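Long-range contacts in glutaryl-CoA dehydrogenase (Mycobacterium smegmatis, PDB 3SF6), which belongs to the acyl-CoA dehydrogenase family of flavoproteins and binds dihydroflavine-adenine dinucleotide in an assembly of four chains: residues A[110-115]-A[182-186]; A[68-73]-A[140-145]; A[126-131]-A[242-248]. All blocks are in the same frame, centred on the assembly; numbering follows the deposited sequence. Where two conformers were deposited one is given.

Contact 1. Residues A[110-115]-A[182-186]; sequences SLVSVQ and ITNGS. With FDA (dihydroflavine-adenine dinucleotide), chain B.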
loop_
_atom_site.group_PDB
_atom_site.type_symbol
_atom_site.label_atom_id
_atom_site.label_comp_id
_atom_site.label_asym_id
_atom_site.label_seq_id
_atom_site.Cartn_x
_atom_site.Cartn_y
_atom_site.Cartn_z
ATOM N N SER A 110 -24.567 12.225 -9.436
ATOM C CA SER A 110 -24.320 12.050 -10.879
ATOM C C SER A 110 -25.406 12.670 -11.764
ATOM O O SER A 110 -25.114 13.275 -12.788
ATOM C CB SER A 110 -24.115 10.579 -11.284
ATOM O OG SER A 110 -23.044 9.961 -10.583
ATOM N N LEU A 111 -26.669 12.499 -11.387
ATOM C CA LEU A 111 -27.800 13.084 -12.099
ATOM C C LEU A 111 -27.616 14.598 -12.160
ATOM O O LEU A 111 -27.750 15.223 -13.218
ATOM C CB LEU A 111 -29.139 12.722 -11.413
ATOM C CG LEU A 111 -30.405 13.356 -12.030
ATOM C CD1 LEU A 111 -31.612 12.439 -11.744
ATOM C CD2 LEU A 111 -30.647 14.754 -11.471
ATOM N N VAL A 112 -27.218 15.170 -11.025
ATOM C CA VAL A 112 -26.973 16.605 -10.909
ATOM C C VAL A 112 -25.744 17.056 -11.710
ATOM O O VAL A 112 -25.835 18.052 -12.457
ATOM C CB VAL A 112 -26.791 17.014 -9.430
ATOM C CG1 VAL A 112 -26.385 18.489 -9.293
ATOM C CG2 VAL A 112 -28.080 16.792 -8.677
ATOM N N SER A 113 -24.621 16.349 -11.598
ATOM C CA SER A 113 -23.405 16.670 -12.377
ATOM C C SER A 113 -23.667 16.712 -13.885
ATOM O O SER A 113 -23.224 17.627 -14.570
ATOM C CB SER A 113 -22.302 15.617 -12.146
ATOM O OG SER A 113 -21.790 15.696 -10.844
ATOM N N VAL A 114 -24.387 15.709 -14.398
ATOM C CA VAL A 114 -24.688 15.647 -15.816
ATOM C C VAL A 114 -25.600 16.795 -16.198
ATOM O O VAL A 114 -25.394 17.460 -17.211
ATOM C CB VAL A 114 -25.349 14.296 -16.140
ATOM C CG1 VAL A 114 -26.159 14.372 -17.461
ATOM C CG2 VAL A 114 -24.263 13.182 -16.056
ATOM N N GLN A 115 -26.634 17.035 -15.394
ATOM C CA GLN A 115 -27.568 18.141 -15.690
ATOM C C GLN A 115 -26.869 19.493 -15.766
ATOM O O GLN A 115 -27.034 20.217 -16.759
ATOM C CB GLN A 115 -28.691 18.167 -14.661
ATOM C CG GLN A 115 -29.786 19.193 -14.934
ATOM C CD GLN A 115 -30.784 18.781 -16.000
ATOM O OE1 GLN A 115 -30.604 17.776 -16.693
ATOM N NE2 GLN A 115 -31.869 19.572 -16.126
ATOM N N ILE A 182 -24.348 6.450 -20.795
ATOM C CA ILE A 182 -24.771 7.849 -20.762
ATOM C C ILE A 182 -25.774 8.044 -19.639
ATOM O O ILE A 182 -26.923 7.586 -19.679
ATOM C CB ILE A 182 -25.326 8.305 -22.112
ATOM C CG1 ILE A 182 -24.321 8.041 -23.275
ATOM C CG2 ILE A 182 -25.686 9.819 -22.040
ATOM C CD1 ILE A 182 -22.855 8.580 -23.033
ATOM N N THR A 183 -25.330 8.778 -18.615
ATOM C CA THR A 183 -26.150 9.048 -17.440
ATOM C C THR A 183 -27.374 9.918 -17.843
ATOM O O THR A 183 -27.260 10.899 -18.614
ATOM C CB THR A 183 -25.286 9.728 -16.364
ATOM O OG1 THR A 183 -24.235 8.820 -15.966
ATOM C CG2 THR A 183 -26.129 10.136 -15.116
ATOM N N ASN A 184 -28.518 9.573 -17.276
ATOM C CA ASN A 184 -29.796 10.208 -17.581
ATOM C C ASN A 184 -30.325 9.926 -18.995
ATOM O O ASN A 184 -31.375 10.446 -19.367
ATOM C CB ASN A 184 -29.794 11.737 -17.415
ATOM C CG ASN A 184 -29.432 12.242 -16.023
ATOM O OD1 ASN A 184 -29.414 11.521 -15.057
ATOM N ND2 ASN A 184 -29.133 13.557 -15.944
ATOM N N GLY A 185 -29.648 9.106 -19.803
ATOM C CA GLY A 185 -30.024 9.036 -21.213
ATOM C C GLY A 185 -31.472 8.665 -21.484
ATOM O O GLY A 185 -32.119 9.305 -22.315
ATOM N N SER A 186 -31.997 7.670 -20.768
ATOM C CA SER A 186 -33.362 7.156 -21.002
ATOM C C SER A 186 -34.481 8.059 -20.510
ATOM O O SER A 186 -35.638 7.871 -20.918
ATOM C CB SER A 186 -33.551 5.802 -20.334
ATOM O OG SER A 186 -32.677 4.867 -20.914
HETATM P PA FDA B . -11.348 2.293 -21.546
HETATM O O1A FDA B . -10.944 3.613 -22.046
HETATM O O2A FDA B . -11.595 1.171 -22.467
HETATM O O5B FDA B . -10.164 1.912 -20.524
HETATM C C5B FDA B . -10.083 0.573 -19.990
HETATM C C4B FDA B . -8.950 0.499 -18.973
HETATM O O4B FDA B . -7.720 0.743 -19.703
HETATM C C3B FDA B . -9.010 1.554 -17.888
HETATM O O3B FDA B . -8.445 1.021 -16.669
HETATM C C2B FDA B . -8.120 2.652 -18.456
HETATM O O2B FDA B . -7.660 3.546 -17.425
HETATM C C1B FDA B . -7.013 1.861 -19.165
HETATM N N9A FDA B . -6.390 2.646 -20.240
HETATM C C8A FDA B . -7.015 3.142 -21.351
HETATM N N7A FDA B . -6.140 3.850 -22.081
HETATM C C5A FDA B . -4.944 3.814 -21.410
HETATM C C6A FDA B . -3.685 4.358 -21.633
HETATM N N6A FDA B . -3.409 5.108 -22.727
HETATM N N1A FDA B . -2.711 4.092 -20.729
HETATM C C2A FDA B . -2.953 3.375 -19.631
HETATM N N3A FDA B . -4.135 2.849 -19.375
HETATM C C4A FDA B . -5.142 3.066 -20.250
HETATM N N1 FDA B . -19.714 8.896 -20.443
HETATM C C2 FDA B . -20.418 9.899 -21.039
HETATM O O2 FDA B . -20.043 10.330 -22.156
HETATM N N3 FDA B . -21.488 10.431 -20.408
HETATM C C4 FDA B . -21.949 9.995 -19.228
HETATM O O4 FDA B . -22.989 10.470 -18.698
HETATM C C4X FDA B . -21.219 8.973 -18.585
HETATM N N5 FDA B . -21.650 8.441 -17.420
HETATM C C5X FDA B . -21.158 7.223 -16.992
HETATM C C6 FDA B . -21.800 6.500 -15.994
HETATM C C7 FDA B . -21.314 5.296 -15.524
HETATM C C7M FDA B . -22.103 4.491 -14.485
HETATM C C8 FDA B . -20.122 4.821 -16.057
HETATM C C8M FDA B . -19.583 3.489 -15.521
HETATM C C9 FDA B . -19.466 5.510 -17.053
HETATM C C9A FDA B . -19.983 6.731 -17.534
HETATM N N10 FDA B . -19.379 7.410 -18.597
HETATM C C10 FDA B . -20.115 8.432 -19.236
HETATM C "C1'" FDA B . -18.354 6.740 -19.408
HETATM C "C2'" FDA B . -16.983 6.966 -18.755
HETATM O "O2'" FDA B . -16.505 8.303 -19.020
HETATM C "C3'" FDA B . -16.007 5.951 -19.327
HETATM O "O3'" FDA B . -16.320 4.688 -18.740
HETATM C "C4'" FDA B . -14.546 6.280 -19.011
HETATM O "O4'" FDA B . -14.102 7.412 -19.786
HETATM C "C5'" FDA B . -13.609 5.098 -19.260
HETATM O "O5'" FDA B . -13.775 4.644 -20.608
HETATM P P FDA B . -13.994 3.085 -20.857
HETATM O O1P FDA B . -14.943 2.567 -19.861
HETATM O O2P FDA B . -14.296 2.897 -22.293
HETATM O O3P FDA B . -12.574 2.408 -20.508
#

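Contact 2. Residues A[68-73]-A[140-145]; sequences AVELGE and ASGHRI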
loop_
_atom_site.group_PDB
_atom_site.type_symbol
_atom_site.label_atom_id
_atom_site.label_comp_id
_atom_site.label_asym_id
_atom_site.label_seq_id
_atom_site.Cartn_x
_atom_site.Cartn_y
_atom_site.Cartn_z
ATOM N N ALA A 68 -35.776 15.209 -10.419
ATOM C CA ALA A 68 -35.167 16.349 -11.103
ATOM C C ALA A 68 -35.970 17.624 -10.853
ATOM O O ALA A 68 -35.397 18.675 -10.573
ATOM C CB ALA A 68 -35.003 16.054 -12.616
ATOM N N VAL A 69 -37.304 17.532 -10.946
ATOM C CA VAL A 69 -38.137 18.690 -10.655
ATOM C C VAL A 69 -37.933 19.172 -9.224
ATOM O O VAL A 69 -37.790 20.368 -8.954
ATOM C CB VAL A 69 -39.631 18.411 -10.940
ATOM C CG1 VAL A 69 -40.505 19.557 -10.337
ATOM C CG2 VAL A 69 -39.826 18.289 -12.414
ATOM N N GLU A 70 -37.947 18.240 -8.282
ATOM C CA GLU A 70 -37.731 18.588 -6.884
ATOM C C GLU A 70 -36.412 19.330 -6.684
ATOM O O GLU A 70 -36.347 20.358 -5.991
ATOM C CB GLU A 70 -37.780 17.301 -6.017
ATOM C CG GLU A 70 -37.702 17.536 -4.538
ATOM C CD GLU A 70 -37.961 16.256 -3.707
ATOM O OE1 GLU A 70 -37.995 15.164 -4.292
ATOM O OE2 GLU A 70 -38.121 16.347 -2.460
ATOM N N LEU A 71 -35.339 18.765 -7.229
ATOM C CA LEU A 71 -34.012 19.345 -7.056
ATOM C C LEU A 71 -33.895 20.702 -7.765
ATOM O O LEU A 71 -33.337 21.653 -7.224
ATOM C CB LEU A 71 -32.941 18.391 -7.593
ATOM C CG LEU A 71 -32.843 17.067 -6.845
ATOM C CD1 LEU A 71 -31.867 16.093 -7.552
ATOM C CD2 LEU A 71 -32.452 17.322 -5.367
ATOM N N GLY A 72 -34.462 20.791 -8.965
ATOM C CA GLY A 72 -34.425 22.045 -9.715
ATOM C C GLY A 72 -35.166 23.150 -9.006
ATOM O O GLY A 72 -34.679 24.283 -8.922
ATOM N N GLU A 73 -36.368 22.829 -8.508
ATOM C CA GLU A 73 -37.164 23.817 -7.808
ATOM C C GLU A 73 -36.507 24.242 -6.497
ATOM O O GLU A 73 -36.742 25.341 -6.031
ATOM C CB GLU A 73 -38.607 23.338 -7.684
ATOM C CG GLU A 73 -39.233 23.277 -9.128
ATOM C CD GLU A 73 -40.746 23.040 -9.149
ATOM O OE1 GLU A 73 -41.327 22.630 -8.129
ATOM O OE2 GLU A 73 -41.335 23.203 -10.237
ATOM N N ALA A 140 -32.777 24.236 -15.575
ATOM C CA ALA A 140 -32.506 24.685 -14.199
ATOM C C ALA A 140 -33.656 24.328 -13.276
ATOM O O ALA A 140 -33.438 23.983 -12.132
ATOM C CB ALA A 140 -32.263 26.190 -14.168
ATOM N N SER A 141 -34.886 24.320 -13.784
ATOM C CA SER A 141 -36.031 23.957 -12.948
ATOM C C SER A 141 -36.251 22.452 -12.849
ATOM O O SER A 141 -37.105 22.007 -12.110
ATOM C CB SER A 141 -37.317 24.596 -13.484
ATOM O OG SER A 141 -37.690 23.991 -14.727
ATOM N N GLY A 142 -35.546 21.688 -13.656
ATOM C CA GLY A 142 -35.694 20.261 -13.675
ATOM C C GLY A 142 -36.828 19.748 -14.534
ATOM O O GLY A 142 -37.029 18.525 -14.613
ATOM N N HIS A 143 -37.552 20.667 -15.186
ATOM C CA HIS A 143 -38.636 20.216 -16.046
ATOM C C HIS A 143 -38.187 19.602 -17.353
ATOM O O HIS A 143 -38.941 18.823 -17.918
ATOM C CB HIS A 143 -39.640 21.319 -16.252
ATOM C CG HIS A 143 -40.458 21.543 -15.035
ATOM N ND1 HIS A 143 -40.035 22.350 -14.005
ATOM C CD2 HIS A 143 -41.607 20.952 -14.617
ATOM C CE1 HIS A 143 -40.935 22.318 -13.039
ATOM N NE2 HIS A 143 -41.895 21.473 -13.385
ATOM N N ARG A 144 -36.944 19.876 -17.789
ATOM C CA ARG A 144 -36.337 19.184 -18.923
ATOM C C ARG A 144 -34.986 18.641 -18.451
ATOM O O ARG A 144 -34.209 19.346 -17.785
ATOM C CB ARG A 144 -36.164 20.122 -20.109
ATOM C CG ARG A 144 -37.474 20.621 -20.713
ATOM C CD ARG A 144 -38.265 19.529 -21.385
ATOM N NE ARG A 144 -39.523 20.035 -21.939
ATOM C CZ ARG A 144 -40.713 19.858 -21.362
ATOM N NH1 ARG A 144 -40.823 19.231 -20.185
ATOM N NH2 ARG A 144 -41.821 20.335 -21.946
ATOM N N ILE A 145 -34.756 17.368 -18.736
ATOM C CA ILE A 145 -33.555 16.667 -18.299
ATOM C C ILE A 145 -32.588 16.538 -19.475
ATOM O O ILE A 145 -33.000 16.222 -20.602
ATOM C CB ILE A 145 -33.882 15.300 -17.708
ATOM C CG1 ILE A 145 -34.680 15.461 -16.424
ATOM C CG2 ILE A 145 -32.586 14.493 -17.483
ATOM C CD1 ILE A 145 -35.148 14.109 -15.810
#

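Contact 3. Residues A[126-131]-A[242-248]; sequences FGSDEQ and SARLPGA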
loop_
_atom_site.group_PDB
_atom_site.type_symbol
_atom_site.label_atom_id
_atom_site.label_comp_id
_atom_site.label_asym_id
_atom_site.label_seq_id
_atom_site.Cartn_x
_atom_site.Cartn_y
_atom_site.Cartn_z
ATOM N N PHE A 126 -21.145 27.102 -25.115
ATOM C CA PHE A 126 -20.950 26.965 -26.554
ATOM C C PHE A 126 -22.192 27.154 -27.394
ATOM O O PHE A 126 -22.126 27.084 -28.622
ATOM C CB PHE A 126 -20.356 25.579 -26.861
ATOM C CG PHE A 126 -19.134 25.266 -26.065
ATOM C CD1 PHE A 126 -17.973 25.989 -26.238
ATOM C CD2 PHE A 126 -19.138 24.223 -25.144
ATOM C CE1 PHE A 126 -16.845 25.728 -25.489
ATOM C CE2 PHE A 126 -17.999 23.968 -24.404
ATOM C CZ PHE A 126 -16.872 24.692 -24.574
ATOM N N GLY A 127 -23.332 27.343 -26.737
ATOM C CA GLY A 127 -24.601 27.399 -27.434
ATOM C C GLY A 127 -24.859 28.773 -28.013
ATOM O O GLY A 127 -24.247 29.789 -27.617
ATOM N N SER A 128 -25.750 28.800 -28.985
ATOM C CA SER A 128 -26.345 30.051 -29.464
ATOM C C SER A 128 -27.274 30.639 -28.394
ATOM O O SER A 128 -27.736 29.935 -27.485
ATOM C CB SER A 128 -27.150 29.764 -30.733
ATOM O OG SER A 128 -28.248 28.887 -30.449
ATOM N N ASP A 129 -27.611 31.917 -28.542
ATOM C CA ASP A 129 -28.599 32.499 -27.635
ATOM C C ASP A 129 -29.930 31.752 -27.750
ATOM O O ASP A 129 -30.605 31.519 -26.743
ATOM C CB ASP A 129 -28.805 33.984 -27.941
ATOM C CG ASP A 129 -27.575 34.838 -27.641
ATOM O OD1 ASP A 129 -26.606 34.362 -27.025
ATOM O OD2 ASP A 129 -27.637 36.039 -28.003
ATOM N N GLU A 130 -30.291 31.320 -28.955
ATOM C CA GLU A 130 -31.539 30.575 -29.137
ATOM C C GLU A 130 -31.558 29.289 -28.304
ATOM O O GLU A 130 -32.563 28.956 -27.659
ATOM C CB GLU A 130 -31.749 30.244 -30.633
ATOM C CG GLU A 130 -33.070 29.547 -31.018
ATOM C CD GLU A 130 -33.033 28.926 -32.443
ATOM O OE1 GLU A 130 -32.226 29.378 -33.296
ATOM O OE2 GLU A 130 -33.788 27.953 -32.702
ATOM N N GLN A 131 -30.443 28.554 -28.338
ATOM C CA GLN A 131 -30.325 27.312 -27.547
ATOM C C GLN A 131 -30.373 27.574 -26.026
ATOM O O GLN A 131 -31.067 26.859 -25.248
ATOM C CB GLN A 131 -29.010 26.581 -27.919
ATOM C CG GLN A 131 -29.070 25.927 -29.305
ATOM C CD GLN A 131 -27.711 25.666 -29.887
ATOM O OE1 GLN A 131 -26.690 26.062 -29.325
ATOM N NE2 GLN A 131 -27.678 24.973 -31.029
ATOM N N SER A 242 -28.982 24.783 -37.044
ATOM C CA SER A 242 -29.197 25.546 -35.825
ATOM C C SER A 242 -29.043 24.658 -34.564
ATOM O O SER A 242 -29.025 25.193 -33.470
ATOM C CB SER A 242 -30.555 26.226 -35.818
ATOM O OG SER A 242 -31.605 25.290 -35.971
ATOM N N ALA A 243 -28.998 23.336 -34.742
ATOM C CA ALA A 243 -28.791 22.374 -33.627
ATOM C C ALA A 243 -27.331 22.275 -33.223
ATOM O O ALA A 243 -27.009 21.778 -32.132
ATOM C CB ALA A 243 -29.327 20.936 -34.022
ATOM N N ARG A 244 -26.440 22.741 -34.091
ATOM C CA ARG A 244 -25.003 22.694 -33.791
ATOM C C ARG A 244 -24.680 23.729 -32.731
ATOM O O ARG A 244 -25.204 24.829 -32.767
ATOM C CB ARG A 244 -24.196 22.949 -35.080
ATOM C CG ARG A 244 -22.688 22.982 -34.899
ATOM C CD ARG A 244 -21.968 23.269 -36.249
ATOM N NE ARG A 244 -22.558 24.390 -36.983
ATOM C CZ ARG A 244 -22.167 25.665 -36.897
ATOM N NH1 ARG A 244 -21.150 26.022 -36.125
ATOM N NH2 ARG A 244 -22.800 26.594 -37.602
ATOM N N LEU A 245 -23.813 23.373 -31.786
ATOM C CA LEU A 245 -23.292 24.345 -30.813
ATOM C C LEU A 245 -22.261 25.213 -31.521
ATOM O O LEU A 245 -21.187 24.732 -31.870
ATOM C CB LEU A 245 -22.640 23.595 -29.643
ATOM C CG LEU A 245 -23.559 22.842 -28.694
ATOM C CD1 LEU A 245 -22.641 21.955 -27.774
ATOM C CD2 LEU A 245 -24.388 23.800 -27.821
ATOM N N PRO A 246 -22.580 26.507 -31.754
ATOM C CA PRO A 246 -21.666 27.281 -32.579
ATOM C C PRO A 246 -20.279 27.495 -31.993
ATOM O O PRO A 246 -19.322 27.695 -32.731
ATOM C CB PRO A 246 -22.406 28.635 -32.750
ATOM C CG PRO A 246 -23.343 28.705 -31.584
ATOM C CD PRO A 246 -23.767 27.290 -31.344
ATOM N N GLY A 247 -20.164 27.500 -30.672
ATOM C CA GLY A 247 -18.902 27.839 -30.038
ATOM C C GLY A 247 -17.958 26.659 -29.869
ATOM O O GLY A 247 -16.778 26.866 -29.547
ATOM N N ALA A 248 -18.442 25.454 -30.193
ATOM C CA ALA A 248 -17.654 24.228 -30.026
ATOM C C ALA A 248 -16.992 23.857 -31.336
ATOM O O ALA A 248 -17.670 23.501 -32.297
ATOM C CB ALA A 248 -18.532 23.082 -29.482
HETATM O O HOH W 1 -29.124 27.792 -32.695
#

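Contact 1. Residues A[110-115]-A[182-186]
In the flavin pocket, Thr183 at the end of strand 172-183 turns its carbon side to Val114 of helix 106-126 and its polar side to dihydroflavine-adenine dinucleotide (FDA). Thr183 N donates to FDA O4 over 2.9 Å, with an N-H...O angle of 159°. FDA N5 in turn donates to Thr183 OG1 over 3.0 Å along a more bent path (145°). The first torsion of Thr183 explains the division: OG1 lies beside the backbone N (chi1 -63°), where it meets FDA N5, while CG2 is anti to that N and faces the helix. There Val114 CG2 rests 3.6 Å from Thr183 CB, and the same methyl comes within 4.0 Å of FDA O4. The side chains of Asn184 and Val114 come from opposite directions, Asn184 ND2 lying 3.4 Å from Val114 CG1; that of Asn184 crosses Leu111 at about a right angle, Asn184 OD1 standing 3.7 Å from Leu111 CG. The bond from Asn184 ND2 to Leu111 O is weak at 3.5 Å, and that oxygen already accepts from Gln115 N; Asn184 ND2 also bonds Gly146 O. Asn184 sits third in the type II turn from Ile182 to Gly185, which Gly185 N closes on Ile182 O. A strand end gripping the O4 and N5 side of the flavin, backed by a helix of the N-terminal domain, belongs to the cofactor site of the acyl-CoA dehydrogenase fold.

Contact 2. Residues A[68-73]-A[140-145]
Gly72 and Gly142 bring the last turn of helix 64-73 directly against the loop that leaves helix 129-140. With no side chain on either glycine, Gly72 CA settles 3.3 Å from Ala140 O, and the two backbones touch without a spacer. Two CA-H...O contacts run in opposite senses: Gly142 CA points at Ala68 O over 3.5 Å with an angle of 159° at the hydrogen, and Gly72 CA approaches Ser141 O at 3.6 Å. Gly142 has positive phi and ends helix 129-140 in a Schellman motif, so the helix terminus itself is the surface being packed.

Glu73 can be followed outward from this backbone. Its CB leaves the helix alongside the loop, and Glu73 CG, anti to the carbonyl carbon (chi1 -66°), passes 3.9 Å from Ser141 O. Beyond CG the chain is extended, which carries CD towards the His143 ring. At the tip, Glu73 OE2 lies at the edge of that ring, in its plane, 3.0 Å from His143 CE1; the carboxylate and ring planes are 46° apart. Over one face of the imidazole sits Val69 CG2, 4.0 Å from the ring centroid, in a CH-pi contact offset toward the rim. Ser141 OG shares a hydrogen bond with His143 ND1 at 3.0 Å and is also bonded to Asp138 O, which ties the ring to the helix end. These ring contacts hold for one of two His143 conformers and are doubtful to that extent. Deeper in, Ala68 CB meets Ile145 CD1 at 3.7 Å.

No conventional hydrogen bond spans the two segments, which is consistent with cohesion that rests mainly on close backbone apposition, CA-H...O contacts and apolar touch. The nearby carboxylate might favour positive charge on His143, with the same uncertainty.

Contact 3. Residues A[126-131]-A[242-248]
A capping box at the start of helix 129-140 is joined to the loop after strand 229-240, with Gln131 making the link to Arg244 and Ser242. Within the box, Ser128 OG, folded back between its own N and carbonyl carbon (chi1 64°), accepts from Gln131 N at 3.1 Å, and Gln131 OE1 accepts from Ser128 N at 2.9 Å. With OE1 thus held, NE2 on the other branch of the amide faces the loop. Gln131 NE2 donates to Arg244 O over 3.0 Å, approaching from above the carbonyl plane (67° out of it), and makes a weak, bent bond to Ser242 O at 2.8 Å. A water donates to the same Ser242 O at 2.7 Å and is 2.6 Å from Ser128 OG, adding a second route between cap and loop. Further along, Gly247 N bonds Phe126 O at 2.9 Å with an N-H...O angle of 162°; Gly247 belongs to the type I turn from Leu245 to Ala248. Leu245 CD2 packs 3.6 Å from Gln131 OE1, while Pro246 CD lies against Phe126 O and Ser128 N. The Phe126 side chain continues to Ala248 and then to Ala253, Arg256 and Cys257 of helix 252-286. On the sheet side, Leu245 rests on Val205 of strand 200-207 and on Val192 and Trp194 of strand 190-197.

Overall arrangement
From the N terminus, helix 64-73 opens contact 2, which closes across 66 intervening residues on the loop 140-145. Before it closes, contact 1 has begun at 110-115 and contact 3 at 126-131; they end at 182-186 and 242-248, so all three pairs cross and none nests. Contacts 1 and 2 touch, centres about 12 Å apart: Gln115 NE2 lies 2.9 Å from Arg144 O, a probable hydrogen bond. Contact 3 stands clear, its nearest atoms about 12 Å from contact 1 and about 10 Å from contact 2. Contact 2 stays inside the N-terminal helical region; contact 1 ties it to the end of strand 172-183, contact 3 to the loop between strand 229-240 and helix 252-286.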